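Local coordinates for hypothetical protein PP5205 (Pseudomonas putida, PDB 2G2X), which is of unknown function but belongs to the EVE domain family, related to the ASCH and PUA domains, and so possibly binds modified nucleic acid, at residues 64-69 / 98-103. Numbering follows the deposited sequence.
Sequences RITRAA and DVAHVQ
Two residues, Thr66 and Arg67, are set opposite the single residue Asp98, so the antiparallel register slips by one residue between the Ile65–Val99 and Arg67–Asp98 pairs: a classic beta bulge. Its evidence is the shared acceptor Asp98 O, which accepts from Thr66 N at 2.7 Å, with the donor tilted 31° out of the carbonyl plane, and from Arg67 N more weakly at 3.4 Å. Asp98 N returns a bond to Arg67 O, in the carbonyl plane and on a lone pair. Next to the bulge, Arg64 and Ala100 form a hydrogen-bonded antiparallel pair, exchanging both backbone bonds. This joins strand 58-71 to strand 95-110 inside the mixed sheet of the EVE domain, and strand 58-71 turns a corner at Thr66 and Arg67. Arg64, Ala100, Arg67 and Asp98 share one face; Thr66, at the bulge, points toward strand 95-110. There Thr66 CG2 presses tightly on Ala100 CB (3.5 Å), while Thr66 OG1 is hydrogen-bonded to Glu23 OE2 of strand 23-26, which lies on the other side of strand 95-110. Arg64 starts with CG between its backbone N and carbonyl carbon (chi1 66°), then runs extended; Ala100 CB lies over one face of the guanidinium, and His101 O sits at its edge, weakly bonded to NH1 (3.1 Å). Arg67 and Asp98 lie side by side, their guanidinium and carboxylate planes 63° apart. Arg67 NH1 and Asp98 OD2 are 4.6 Å apart, too far for a salt bridge, and a water bridges them, accepting from NH1 and donating to OD2. Asp98 OD1 turns instead to Tyr70 OH. On the other face, Ile65 CD1 meets Val99 CG1 at 4.0 Å, and both side chains pack on Phe47.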
ATOM      1  N   ARG A  64      -2.462   9.018   2.429  1.00  8.99           N
ATOM      2  CA  ARG A  64      -3.780   8.820   3.016  1.00  9.25           C
ATOM      3  C   ARG A  64      -4.825   8.351   2.005  1.00  7.47           C
ATOM      4  O   ARG A  64      -4.671   8.546   0.802  1.00  7.23           O
ATOM      5  CB  ARG A  64      -4.258  10.122   3.670  1.00 12.84           C
ATOM      6  CG  ARG A  64      -4.517  11.269   2.695  1.00 17.90           C
ATOM      7  CD  ARG A  64      -5.089  12.487   3.420  1.00 24.52           C
ATOM      8  NE  ARG A  64      -5.503  13.541   2.495  1.00 29.99           N
ATOM      9  CZ  ARG A  64      -4.664  14.255   1.750  1.00 32.01           C
ATOM     10  NH1 ARG A  64      -3.359  14.032   1.825  1.00 35.04           N
ATOM     11  NH2 ARG A  64      -5.125  15.189   0.926  1.00 31.02           N
ATOM     12  N   ILE A  65      -5.891   7.734   2.510  1.00  6.17           N
ATOM     13  CA  ILE A  65      -6.978   7.242   1.670  1.00  6.10           C
ATOM     14  C   ILE A  65      -7.959   8.378   1.407  1.00  7.40           C
ATOM     15  O   ILE A  65      -8.508   8.951   2.350  1.00  7.10           O
ATOM     16  CB  ILE A  65      -7.746   6.099   2.358  1.00  5.34           C
ATOM     17  CG1 ILE A  65      -6.773   4.988   2.768  1.00  5.26           C
ATOM     18  CG2 ILE A  65      -8.822   5.563   1.425  1.00  4.31           C
ATOM     19  CD1 ILE A  65      -5.938   4.444   1.615  1.00  4.16           C
ATOM     20  N   THR A  66      -8.177   8.699   0.131  1.00  8.13           N
ATOM     21  CA  THR A  66      -9.098   9.771  -0.248  1.00  8.58           C
ATOM     22  C   THR A  66     -10.413   9.242  -0.813  1.00  7.43           C
ATOM     23  O   THR A  66     -11.323  10.014  -1.082  1.00  7.67           O
ATOM     24  CB  THR A  66      -8.466  10.745  -1.289  1.00 10.31           C
ATOM     25  OG1 THR A  66      -7.987  10.009  -2.423  1.00  7.14           O
ATOM     26  CG2 THR A  66      -7.323  11.526  -0.662  1.00  6.97           C
ATOM     27  N   ARG A  67     -10.501   7.931  -1.007  1.00  7.39           N
ATOM     28  CA  ARG A  67     -11.729   7.305  -1.500  1.00  7.48           C
ATOM     29  C   ARG A  67     -11.763   5.831  -1.107  1.00  7.90           C
ATOM     30  O   ARG A  67     -10.875   5.057  -1.473  1.00  6.38           O
ATOM     31  CB  ARG A  67     -11.869   7.424  -3.024  1.00  8.38           C
ATOM     32  CG  ARG A  67     -13.225   6.900  -3.504  1.00  8.70           C
ATOM     33  CD  ARG A  67     -13.427   6.887  -5.030  1.00  8.64           C
ATOM     34  NE  ARG A  67     -14.753   6.347  -5.331  1.00 10.78           N
ATOM     35  CZ  ARG A  67     -15.206   6.025  -6.540  1.00  9.16           C
ATOM     36  NH1 ARG A  67     -14.447   6.180  -7.616  1.00  9.68           N
ATOM     37  NH2 ARG A  67     -16.431   5.534  -6.664  1.00  6.51           N
ATOM     38  N   ALA A  68     -12.792   5.449  -0.358  1.00  8.77           N
ATOM     39  CA  ALA A  68     -12.939   4.073   0.097  1.00  9.19           C
ATOM     40  C   ALA A  68     -13.102   3.119  -1.083  1.00  8.67           C
ATOM     41  O   ALA A  68     -13.340   3.540  -2.214  1.00  9.83           O
ATOM     42  CB  ALA A  68     -14.128   3.958   1.048  1.00  6.67           C
ATOM     43  N   ALA A  69     -12.980   1.830  -0.805  1.00  8.79           N
ATOM     44  CA  ALA A  69     -13.074   0.806  -1.837  1.00 10.20           C
ATOM     45  C   ALA A  69     -14.243   0.936  -2.812  1.00 10.28           C
ATOM     46  O   ALA A  69     -15.384   1.197  -2.420  1.00  9.84           O
ATOM     47  CB  ALA A  69     -13.096  -0.587  -1.185  1.00  9.98           C
ATOM     48  N   ASP A  98      -8.514   5.350  -3.668  1.00  6.53           N
ATOM     49  CA  ASP A  98      -7.734   6.469  -4.174  1.00  5.64           C
ATOM     50  C   ASP A  98      -6.908   7.026  -3.028  1.00  6.64           C
ATOM     51  O   ASP A  98      -7.371   7.081  -1.887  1.00  6.71           O
ATOM     52  CB  ASP A  98      -8.644   7.555  -4.757  1.00  7.26           C
ATOM     53  CG  ASP A  98      -9.301   7.129  -6.060  1.00  7.03           C
ATOM     54  OD1 ASP A  98      -8.793   6.187  -6.708  1.00  6.52           O
ATOM     55  OD2 ASP A  98     -10.319   7.742  -6.440  1.00  8.12           O
ATOM     56  N   VAL A  99      -5.688   7.452  -3.331  1.00  6.87           N
ATOM     57  CA  VAL A  99      -4.800   7.962  -2.300  1.00  7.50           C
ATOM     58  C   VAL A  99      -4.223   9.332  -2.609  1.00  9.81           C
ATOM     59  O   VAL A  99      -4.288   9.815  -3.740  1.00 11.92           O
ATOM     60  CB  VAL A  99      -3.616   6.994  -2.079  1.00  8.71           C
ATOM     61  CG1 VAL A  99      -4.136   5.590  -1.796  1.00  4.68           C
ATOM     62  CG2 VAL A  99      -2.703   6.995  -3.308  1.00  5.71           C
ATOM     63  N   ALA A 100      -3.650   9.952  -1.584  1.00  8.55           N
ATOM     64  CA  ALA A 100      -3.028  11.254  -1.726  1.00  8.26           C
ATOM     65  C   ALA A 100      -1.790  11.269  -0.844  1.00  9.45           C
ATOM     66  O   ALA A 100      -1.715  10.562   0.168  1.00  8.05           O
ATOM     67  CB  ALA A 100      -3.996  12.357  -1.318  1.00  9.38           C
ATOM     68  N   HIS A 101      -0.820  12.073  -1.252  1.00  9.32           N
ATOM     69  CA  HIS A 101       0.446  12.203  -0.552  1.00 10.63           C
ATOM     70  C   HIS A 101       0.330  12.955   0.759  1.00 11.40           C
ATOM     71  O   HIS A 101      -0.404  13.935   0.860  1.00 13.26           O
ATOM     72  CB  HIS A 101       1.450  12.937  -1.446  1.00  9.67           C
ATOM     73  CG  HIS A 101       2.757  13.237  -0.777  1.00 10.71           C
ATOM     74  ND1 HIS A 101       3.838  12.386  -0.836  1.00 10.26           N
ATOM     75  CD2 HIS A 101       3.161  14.309  -0.052  1.00  6.69           C
ATOM     76  CE1 HIS A 101       4.854  12.921  -0.182  1.00  9.20           C
ATOM     77  NE2 HIS A 101       4.469  14.088   0.303  1.00  6.73           N
ATOM     78  N   VAL A 102       1.058  12.488   1.767  1.00 12.03           N
ATOM     79  CA  VAL A 102       1.075  13.168   3.054  1.00 11.00           C
ATOM     80  C   VAL A 102       2.502  13.614   3.360  1.00 10.91           C
ATOM     81  O   VAL A 102       2.746  14.786   3.633  1.00 10.90           O
ATOM     82  CB  VAL A 102       0.564  12.273   4.202  1.00 10.70           C
ATOM     83  CG1 VAL A 102       0.805  12.967   5.537  1.00  9.64           C
ATOM     84  CG2 VAL A 102      -0.925  12.003   4.031  1.00  8.69           C
ATOM     85  N   GLN A 103       3.452  12.689   3.292  1.00 12.00           N
ATOM     86  CA  GLN A 103       4.836  13.042   3.581  1.00 14.08           C
ATOM     87  C   GLN A 103       5.825  12.096   2.920  1.00 14.15           C
ATOM     88  O   GLN A 103       5.566  10.899   2.772  1.00 14.08           O
ATOM     89  CB  GLN A 103       5.068  13.034   5.101  1.00 16.56           C
ATOM     90  CG  GLN A 103       6.178  13.960   5.598  1.00 17.84           C
ATOM     91  CD  GLN A 103       6.455  13.793   7.088  1.00 20.67           C
ATOM     92  OE1 GLN A 103       6.790  14.754   7.787  1.00 22.20           O
ATOM     93  NE2 GLN A 103       6.329  12.566   7.578  1.00 21.11           N
TER
HETATM   94  O   HOH W   1     -12.285   7.555  -8.106  1.00 10.55           O